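Local structure of poly-beta-hydroxybuterate polymerase (5T6O) at residues A[45-57]-A[221-233]. The protein probably acts as an acyltransferase that polymerises hydroxybutyrate units into polyhydroxybutyrate, this chain being the catalytic domain of the class I synthase. The protein carries 1 engineered substitution. Numbering follows the deposited sequence.
Sequences PCINKYYILDLQP and DLLFWNGDATNLP
The indole of Trp225 is held between Ile52 and Asn48: Ile52 CB lies over the five-membered ring, 3.6 Å from its centroid in a CH-pi contact, and Asn48 CB packs on the opposite face, 3.6 Å from Trp225 NE1. With its CG anti to the backbone N (chi1 167°), Trp225 reaches from helix 220-227 into the loop, where its NE1 gives Lys49 O a 2.8 Å hydrogen bond close to the ring plane, fixing the ring's rotation. The edge of Trp225 also meets the face of Tyr51, planes at 81°, a T-shaped pair. Just past the helix, Asp228 OD2 accepts from Tyr51 OH at 2.7 Å through its anti lone pair, while OD1 is met on its syn side, 31° out of the carboxylate plane, by NZ of the extended Lys49 in a 2.9 Å salt bridge; NZ also bonds to Val385 O and Ala387 O. One water joins Lys49 N to the carbonyls of Trp225 and Asp228. Farther on, Thr230 OG1 donates to Cys46 O (2.9 Å) and receives a weak bond from Asn48 N. The contact ties the loop after strand 40-43 of the alpha/beta hydrolase sheet to helix 220-227 and strand 230-233.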
ATOM      1  N   PRO A  45      -1.007 -25.115  15.220  1.00 24.81           N
ATOM      2  CA  PRO A  45      -0.952 -25.425  13.784  1.00 24.21           C
ATOM      3  C   PRO A  45      -0.341 -26.796  13.535  1.00 24.11           C
ATOM      4  O   PRO A  45       0.466 -27.294  14.326  1.00 23.63           O
ATOM      5  CB  PRO A  45      -0.053 -24.317  13.217  1.00 21.98           C
ATOM      6  CG  PRO A  45       0.807 -23.891  14.416  1.00 24.71           C
ATOM      7  CD  PRO A  45      -0.153 -23.963  15.573  1.00 26.86           C
ATOM      8  N   CYS A  46      -0.733 -27.406  12.419  1.00 23.25           N
ATOM      9  CA  CYS A  46      -0.038 -28.588  11.913  1.00 24.01           C
ATOM     10  C   CYS A  46       0.932 -28.235  10.793  1.00 24.84           C
ATOM     11  O   CYS A  46       1.552 -29.133  10.207  1.00 24.06           O
ATOM     12  CB  CYS A  46      -1.044 -29.638  11.444  1.00 24.11           C
ATOM     13  SG  CYS A  46      -2.240 -29.026  10.207  1.00 27.38           S
ATOM     14  N   ILE A  47       1.059 -26.946  10.496  1.00 25.17           N
ATOM     15  CA  ILE A  47       2.142 -26.384   9.696  1.00 21.80           C
ATOM     16  C   ILE A  47       3.233 -25.959  10.674  1.00 23.82           C
ATOM     17  O   ILE A  47       3.007 -25.081  11.507  1.00 23.71           O
ATOM     18  CB  ILE A  47       1.623 -25.206   8.855  1.00 26.79           C
ATOM     19  CG1 ILE A  47       0.590 -25.732   7.840  1.00 23.94           C
ATOM     20  CG2 ILE A  47       2.762 -24.442   8.193  1.00 23.44           C
ATOM     21  CD1 ILE A  47      -0.245 -24.639   7.160  1.00 23.30           C
ATOM     22  N   ASN A  48       4.413 -26.589  10.584  1.00 22.38           N
ATOM     23  CA  ASN A  48       5.364 -26.701  11.694  1.00 21.23           C
ATOM     24  C   ASN A  48       4.707 -27.364  12.909  1.00 23.83           C
ATOM     25  O   ASN A  48       3.567 -27.834  12.829  1.00 25.44           O
ATOM     26  CB  ASN A  48       5.978 -25.349  12.083  1.00 21.88           C
ATOM     27  CG  ASN A  48       6.982 -24.855  11.058  1.00 26.84           C
ATOM     28  OD1 ASN A  48       7.889 -25.590  10.638  1.00 30.46           O
ATOM     29  ND2 ASN A  48       6.825 -23.618  10.644  1.00 20.62           N
ATOM     30  N   LYS A  49       5.420 -27.433  14.025  1.00 21.41           N
ATOM     31  CA  LYS A  49       4.972 -28.222  15.167  1.00 20.59           C
ATOM     32  C   LYS A  49       4.497 -27.343  16.318  1.00 21.26           C
ATOM     33  O   LYS A  49       4.687 -26.126  16.334  1.00 23.78           O
ATOM     34  CB  LYS A  49       6.095 -29.153  15.633  1.00 20.87           C
ATOM     35  CG  LYS A  49       6.435 -30.189  14.550  1.00 24.15           C
ATOM     36  CD  LYS A  49       7.740 -30.895  14.854  1.00 22.36           C
ATOM     37  CE  LYS A  49       8.060 -31.903  13.747  1.00 24.42           C
ATOM     38  NZ  LYS A  49       9.291 -32.666  14.112  1.00 24.65           N
ATOM     39  N   TYR A  50       3.888 -27.998  17.314  1.00 22.71           N
ATOM     40  CA  TYR A  50       3.151 -27.262  18.344  1.00 26.43           C
ATOM     41  C   TYR A  50       4.038 -26.390  19.218  1.00 26.47           C
ATOM     42  O   TYR A  50       3.536 -25.429  19.816  1.00 25.82           O
ATOM     43  CB  TYR A  50       2.382 -28.229  19.247  1.00 26.54           C
ATOM     44  CG  TYR A  50       3.206 -28.906  20.327  1.00 26.30           C
ATOM     45  CD1 TYR A  50       3.470 -28.268  21.546  1.00 25.56           C
ATOM     46  CD2 TYR A  50       3.697 -30.193  20.143  1.00 27.15           C
ATOM     47  CE1 TYR A  50       4.223 -28.883  22.521  1.00 25.67           C
ATOM     48  CE2 TYR A  50       4.440 -30.819  21.119  1.00 27.65           C
ATOM     49  CZ  TYR A  50       4.695 -30.158  22.310  1.00 24.67           C
ATOM     50  OH  TYR A  50       5.428 -30.791  23.279  1.00 26.26           O
ATOM     51  N   TYR A  51       5.324 -26.719  19.339  1.00 25.27           N
ATOM     52  CA  TYR A  51       6.113 -26.202  20.448  1.00 23.80           C
ATOM     53  C   TYR A  51       6.517 -24.744  20.274  1.00 22.37           C
ATOM     54  O   TYR A  51       7.195 -24.202  21.155  1.00 23.96           O
ATOM     55  CB  TYR A  51       7.344 -27.083  20.678  1.00 23.10           C
ATOM     56  CG  TYR A  51       8.327 -27.166  19.535  1.00 24.57           C
ATOM     57  CD1 TYR A  51       9.333 -26.210  19.389  1.00 25.73           C
ATOM     58  CD2 TYR A  51       8.308 -28.242  18.653  1.00 21.86           C
ATOM     59  CE1 TYR A  51      10.249 -26.291  18.366  1.00 24.61           C
ATOM     60  CE2 TYR A  51       9.242 -28.335  17.618  1.00 21.37           C
ATOM     61  CZ  TYR A  51      10.201 -27.357  17.483  1.00 25.10           C
ATOM     62  OH  TYR A  51      11.122 -27.428  16.464  1.00 27.25           O
ATOM     63  N   ILE A  52       6.095 -24.084  19.188  1.00 22.67           N
ATOM     64  CA  ILE A  52       6.117 -22.623  19.208  1.00 21.65           C
ATOM     65  C   ILE A  52       5.345 -22.110  20.422  1.00 24.50           C
ATOM     66  O   ILE A  52       5.654 -21.039  20.956  1.00 25.26           O
ATOM     67  CB  ILE A  52       5.554 -22.041  17.885  1.00 25.36           C
ATOM     68  CG1 ILE A  52       5.793 -20.524  17.805  1.00 26.65           C
ATOM     69  CG2 ILE A  52       4.053 -22.345  17.742  1.00 24.85           C
ATOM     70  CD1 ILE A  52       7.237 -20.116  17.970  1.00 24.21           C
ATOM     71  N   LEU A  53       4.369 -22.884  20.905  1.00 22.89           N
ATOM     72  CA  LEU A  53       3.582 -22.522  22.083  1.00 22.72           C
ATOM     73  C   LEU A  53       4.217 -22.975  23.389  1.00 23.61           C
ATOM     74  O   LEU A  53       3.700 -22.630  24.453  1.00 23.25           O
ATOM     75  CB  LEU A  53       2.178 -23.125  21.989  1.00 24.74           C
ATOM     76  CG  LEU A  53       1.373 -22.678  20.770  1.00 28.07           C
ATOM     77  CD1 LEU A  53       0.013 -23.319  20.780  1.00 29.62           C
ATOM     78  CD2 LEU A  53       1.255 -21.152  20.773  1.00 26.69           C
ATOM     79  N   ASP A  54       5.298 -23.752  23.337  1.00 22.87           N
ATOM     80  CA  ASP A  54       6.022 -24.185  24.542  1.00 22.44           C
ATOM     81  C   ASP A  54       7.515 -24.161  24.218  1.00 27.10           C
ATOM     82  O   ASP A  54       8.218 -25.155  24.321  1.00 26.79           O
ATOM     83  CB  ASP A  54       5.573 -25.579  24.990  1.00 22.46           C
ATOM     84  CG  ASP A  54       6.297 -26.056  26.257  1.00 28.84           C
ATOM     85  OD1 ASP A  54       6.658 -25.205  27.088  1.00 26.87           O
ATOM     86  OD2 ASP A  54       6.514 -27.281  26.415  1.00 27.14           O
ATOM     87  N   LEU A  55       8.000 -22.997  23.776  1.00 24.39           N
ATOM     88  CA  LEU A  55       9.304 -22.944  23.122  1.00 27.55           C
ATOM     89  C   LEU A  55      10.429 -23.156  24.128  1.00 33.88           C
ATOM     90  O   LEU A  55      10.869 -24.289  24.335  1.00 38.33           O
ATOM     91  CB  LEU A  55       9.450 -21.615  22.360  1.00 25.15           C
ATOM     92  CG  LEU A  55      10.627 -21.518  21.383  1.00 29.36           C
ATOM     93  CD1 LEU A  55      10.680 -22.711  20.419  1.00 29.63           C
ATOM     94  CD2 LEU A  55      10.565 -20.203  20.602  1.00 30.66           C
ATOM     95  N   GLN A  56      10.895 -22.110  24.772  1.00 36.02           N
ATOM     96  CA  GLN A  56      11.767 -22.306  25.916  1.00 32.53           C
ATOM     97  C   GLN A  56      11.017 -21.926  27.189  1.00 34.46           C
ATOM     98  O   GLN A  56       9.951 -21.306  27.121  1.00 32.19           O
ATOM     99  CB  GLN A  56      13.050 -21.482  25.762  1.00 37.65           C
ATOM    100  CG  GLN A  56      13.833 -21.854  24.507  1.00 38.05           C
ATOM    101  CD  GLN A  56      15.140 -21.112  24.393  1.00 36.62           C
ATOM    102  OE1 GLN A  56      15.350 -20.346  23.457  1.00 45.66           O
ATOM    103  NE2 GLN A  56      16.036 -21.339  25.351  1.00 39.26           N
ATOM    104  N   PRO A  57      11.502 -22.331  28.366  1.00 33.53           N
ATOM    105  CA  PRO A  57      10.723 -22.072  29.585  1.00 27.75           C
ATOM    106  C   PRO A  57      10.332 -20.611  29.778  1.00 33.70           C
ATOM    107  O   PRO A  57       9.186 -20.334  30.151  1.00 33.97           O
ATOM    108  CB  PRO A  57      11.657 -22.567  30.693  1.00 30.87           C
ATOM    109  CG  PRO A  57      12.355 -23.719  30.050  1.00 32.13           C
ATOM    110  CD  PRO A  57      12.604 -23.281  28.620  1.00 35.52           C
ATOM    111  N   ASP A 221      15.920 -19.596  17.909  1.00 28.70           N
ATOM    112  CA  ASP A 221      14.936 -20.616  18.263  1.00 29.55           C
ATOM    113  C   ASP A 221      13.713 -20.533  17.359  1.00 29.54           C
ATOM    114  O   ASP A 221      13.116 -21.569  17.033  1.00 25.17           O
ATOM    115  CB  ASP A 221      14.553 -20.546  19.752  1.00 32.47           C
ATOM    116  CG  ASP A 221      14.047 -19.178  20.201  1.00 32.80           C
ATOM    117  OD1 ASP A 221      13.890 -18.255  19.381  1.00 30.93           O
ATOM    118  OD2 ASP A 221      13.783 -19.035  21.417  1.00 31.82           O
ATOM    119  N   LEU A 222      13.350 -19.329  16.907  1.00 25.26           N
ATOM    120  CA  LEU A 222      12.323 -19.219  15.876  1.00 26.07           C
ATOM    121  C   LEU A 222      12.753 -19.946  14.610  1.00 27.82           C
ATOM    122  O   LEU A 222      11.971 -20.693  14.017  1.00 25.86           O
ATOM    123  CB  LEU A 222      12.015 -17.747  15.579  1.00 24.70           C
ATOM    124  CG  LEU A 222      10.893 -17.403  14.592  1.00 24.96           C
ATOM    125  CD1 LEU A 222      10.437 -15.975  14.849  1.00 28.37           C
ATOM    126  CD2 LEU A 222      11.358 -17.519  13.155  1.00 29.01           C
ATOM    127  N   LEU A 223      13.991 -19.723  14.168  1.00 25.57           N
ATOM    128  CA  LEU A 223      14.448 -20.360  12.936  1.00 26.43           C
ATOM    129  C   LEU A 223      14.504 -21.879  13.090  1.00 29.14           C
ATOM    130  O   LEU A 223      14.191 -22.622  12.151  1.00 26.92           O
ATOM    131  CB  LEU A 223      15.811 -19.797  12.534  1.00 29.65           C
ATOM    132  CG  LEU A 223      15.800 -18.303  12.151  1.00 30.98           C
ATOM    133  CD1 LEU A 223      17.208 -17.808  11.852  1.00 37.67           C
ATOM    134  CD2 LEU A 223      14.905 -18.098  10.967  1.00 28.33           C
ATOM    135  N   PHE A 224      14.889 -22.359  14.270  1.00 24.71           N
ATOM    136  CA  PHE A 224      14.876 -23.799  14.515  1.00 27.45           C
ATOM    137  C   PHE A 224      13.470 -24.366  14.387  1.00 24.08           C
ATOM    138  O   PHE A 224      13.252 -25.371  13.694  1.00 25.52           O
ATOM    139  CB  PHE A 224      15.454 -24.105  15.897  1.00 28.42           C
ATOM    140  CG  PHE A 224      15.235 -25.523  16.339  1.00 28.45           C
ATOM    141  CD1 PHE A 224      16.032 -26.550  15.843  1.00 32.67           C
ATOM    142  CD2 PHE A 224      14.238 -25.832  17.258  1.00 28.73           C
ATOM    143  CE1 PHE A 224      15.832 -27.854  16.242  1.00 30.12           C
ATOM    144  CE2 PHE A 224      14.037 -27.146  17.663  1.00 28.50           C
ATOM    145  CZ  PHE A 224      14.845 -28.152  17.160  1.00 29.91           C
ATOM    146  N   TRP A 225      12.496 -23.733  15.052  1.00 25.62           N
ATOM    147  CA  TRP A 225      11.106 -24.166  14.945  1.00 27.41           C
ATOM    148  C   TRP A 225      10.624 -24.117  13.503  1.00 23.77           C
ATOM    149  O   TRP A 225      10.041 -25.080  12.995  1.00 26.44           O
ATOM    150  CB  TRP A 225      10.214 -23.291  15.826  1.00 24.31           C
ATOM    151  CG  TRP A 225       8.759 -23.470  15.542  1.00 24.40           C
ATOM    152  CD1 TRP A 225       7.982 -24.557  15.878  1.00 23.43           C
ATOM    153  CD2 TRP A 225       7.893 -22.552  14.859  1.00 25.05           C
ATOM    154  NE1 TRP A 225       6.694 -24.364  15.428  1.00 21.95           N
ATOM    155  CE2 TRP A 225       6.611 -23.141  14.816  1.00 21.96           C
ATOM    156  CE3 TRP A 225       8.077 -21.277  14.284  1.00 26.82           C
ATOM    157  CZ2 TRP A 225       5.511 -22.500  14.240  1.00 21.12           C
ATOM    158  CZ3 TRP A 225       6.988 -20.648  13.695  1.00 23.18           C
ATOM    159  CH2 TRP A 225       5.717 -21.259  13.683  1.00 25.87           C
ATOM    160  N   ASN A 226      10.865 -23.001  12.820  1.00 20.76           N
ATOM    161  CA  ASN A 226      10.413 -22.911  11.437  1.00 23.80           C
ATOM    162  C   ASN A 226      11.092 -23.952  10.560  1.00 24.74           C
ATOM    163  O   ASN A 226      10.480 -24.460   9.614  1.00 24.51           O
ATOM    164  CB  ASN A 226      10.673 -21.507  10.893  1.00 22.80           C
ATOM    165  CG  ASN A 226      10.137 -21.325   9.499  1.00 23.08           C
ATOM    166  OD1 ASN A 226       8.931 -21.165   9.306  1.00 23.97           O
ATOM    167  ND2 ASN A 226      11.033 -21.324   8.514  1.00 27.10           N
ATOM    168  N   GLY A 227      12.355 -24.270  10.843  1.00 24.01           N
ATOM    169  CA  GLY A 227      13.085 -25.244  10.047  1.00 25.23           C
ATOM    170  C   GLY A 227      12.709 -26.680  10.315  1.00 31.24           C
ATOM    171  O   GLY A 227      13.044 -27.558   9.517  1.00 30.66           O
ATOM    172  N   ASP A 228      12.015 -26.923  11.425  1.00 24.93           N
ATOM    173  CA  ASP A 228      11.545 -28.247  11.842  1.00 24.06           C
ATOM    174  C   ASP A 228      10.224 -28.495  11.100  1.00 30.31           C
ATOM    175  O   ASP A 228       9.120 -28.330  11.624  1.00 26.64           O
ATOM    176  CB  ASP A 228      11.404 -28.277  13.362  1.00 26.73           C
ATOM    177  CG  ASP A 228      11.205 -29.674  13.929  1.00 29.14           C
ATOM    178  OD1 ASP A 228      11.105 -30.644  13.153  1.00 26.55           O
ATOM    179  OD2 ASP A 228      11.143 -29.789  15.179  1.00 23.88           O
ATOM    180  N   ALA A 229      10.345 -28.857   9.826  1.00 27.59           N
ATOM    181  CA  ALA A 229       9.192 -28.796   8.930  1.00 26.84           C
ATOM    182  C   ALA A 229       8.248 -29.983   9.132  1.00 22.24           C
ATOM    183  O   ALA A 229       8.624 -31.034   9.645  1.00 21.78           O
ATOM    184  CB  ALA A 229       9.652 -28.759   7.470  1.00 31.09           C
ATOM    185  N   THR A 230       6.993 -29.796   8.725  1.00 23.52           N
ATOM    186  CA  THR A 230       6.007 -30.858   8.809  1.00 23.97           C
ATOM    187  C   THR A 230       5.490 -31.176   7.416  1.00 26.49           C
ATOM    188  O   THR A 230       5.523 -30.330   6.521  1.00 29.09           O
ATOM    189  CB  THR A 230       4.849 -30.480   9.733  1.00 22.64           C
ATOM    190  OG1 THR A 230       4.244 -29.261   9.271  1.00 24.12           O
ATOM    191  CG2 THR A 230       5.381 -30.301  11.166  1.00 22.66           C
ATOM    192  N   ASN A 231       5.035 -32.409   7.237  1.00 22.19           N
ATOM    193  CA  ASN A 231       4.401 -32.812   5.987  1.00 21.55           C
ATOM    194  C   ASN A 231       2.910 -32.539   6.035  1.00 27.85           C
ATOM    195  O   ASN A 231       2.261 -32.766   7.058  1.00 26.60           O
ATOM    196  CB  ASN A 231       4.616 -34.296   5.712  1.00 22.69           C
ATOM    197  CG  ASN A 231       6.038 -34.611   5.312  1.00 24.30           C
ATOM    198  OD1 ASN A 231       6.655 -33.862   4.550  1.00 29.42           O
ATOM    199  ND2 ASN A 231       6.573 -35.712   5.840  1.00 26.45           N
ATOM    200  N   LEU A 232       2.364 -32.092   4.903  1.00 24.93           N
ATOM    201  CA  LEU A 232       0.923 -31.977   4.759  1.00 23.12           C
ATOM    202  C   LEU A 232       0.443 -33.043   3.793  1.00 22.86           C
ATOM    203  O   LEU A 232       1.016 -33.169   2.707  1.00 25.20           O
ATOM    204  CB  LEU A 232       0.520 -30.600   4.228  1.00 20.54           C
ATOM    205  CG  LEU A 232       0.899 -29.359   5.046  1.00 26.92           C
ATOM    206  CD1 LEU A 232       0.365 -28.104   4.358  1.00 26.81           C
ATOM    207  CD2 LEU A 232       0.358 -29.474   6.487  1.00 25.21           C
ATOM    208  N   PRO A 233      -0.582 -33.817   4.133  1.00 22.29           N
ATOM    209  CA  PRO A 233      -1.139 -34.764   3.159  1.00 26.10           C
ATOM    210  C   PRO A 233      -1.713 -34.016   1.964  1.00 22.28           C
ATOM    211  O   PRO A 233      -2.258 -32.920   2.097  1.00 22.70           O
ATOM    212  CB  PRO A 233      -2.235 -35.493   3.949  1.00 28.04           C
ATOM    213  CG  PRO A 233      -1.880 -35.205   5.432  1.00 24.30           C
ATOM    214  CD  PRO A 233      -1.324 -33.826   5.409  1.00 21.46           C
TER
HETATM  215  O   HOH W   1       1.547 -31.844   9.565  1.00 25.45           O
HETATM  216  O   HOH W   2       8.183 -27.141  13.882  1.00 25.80           O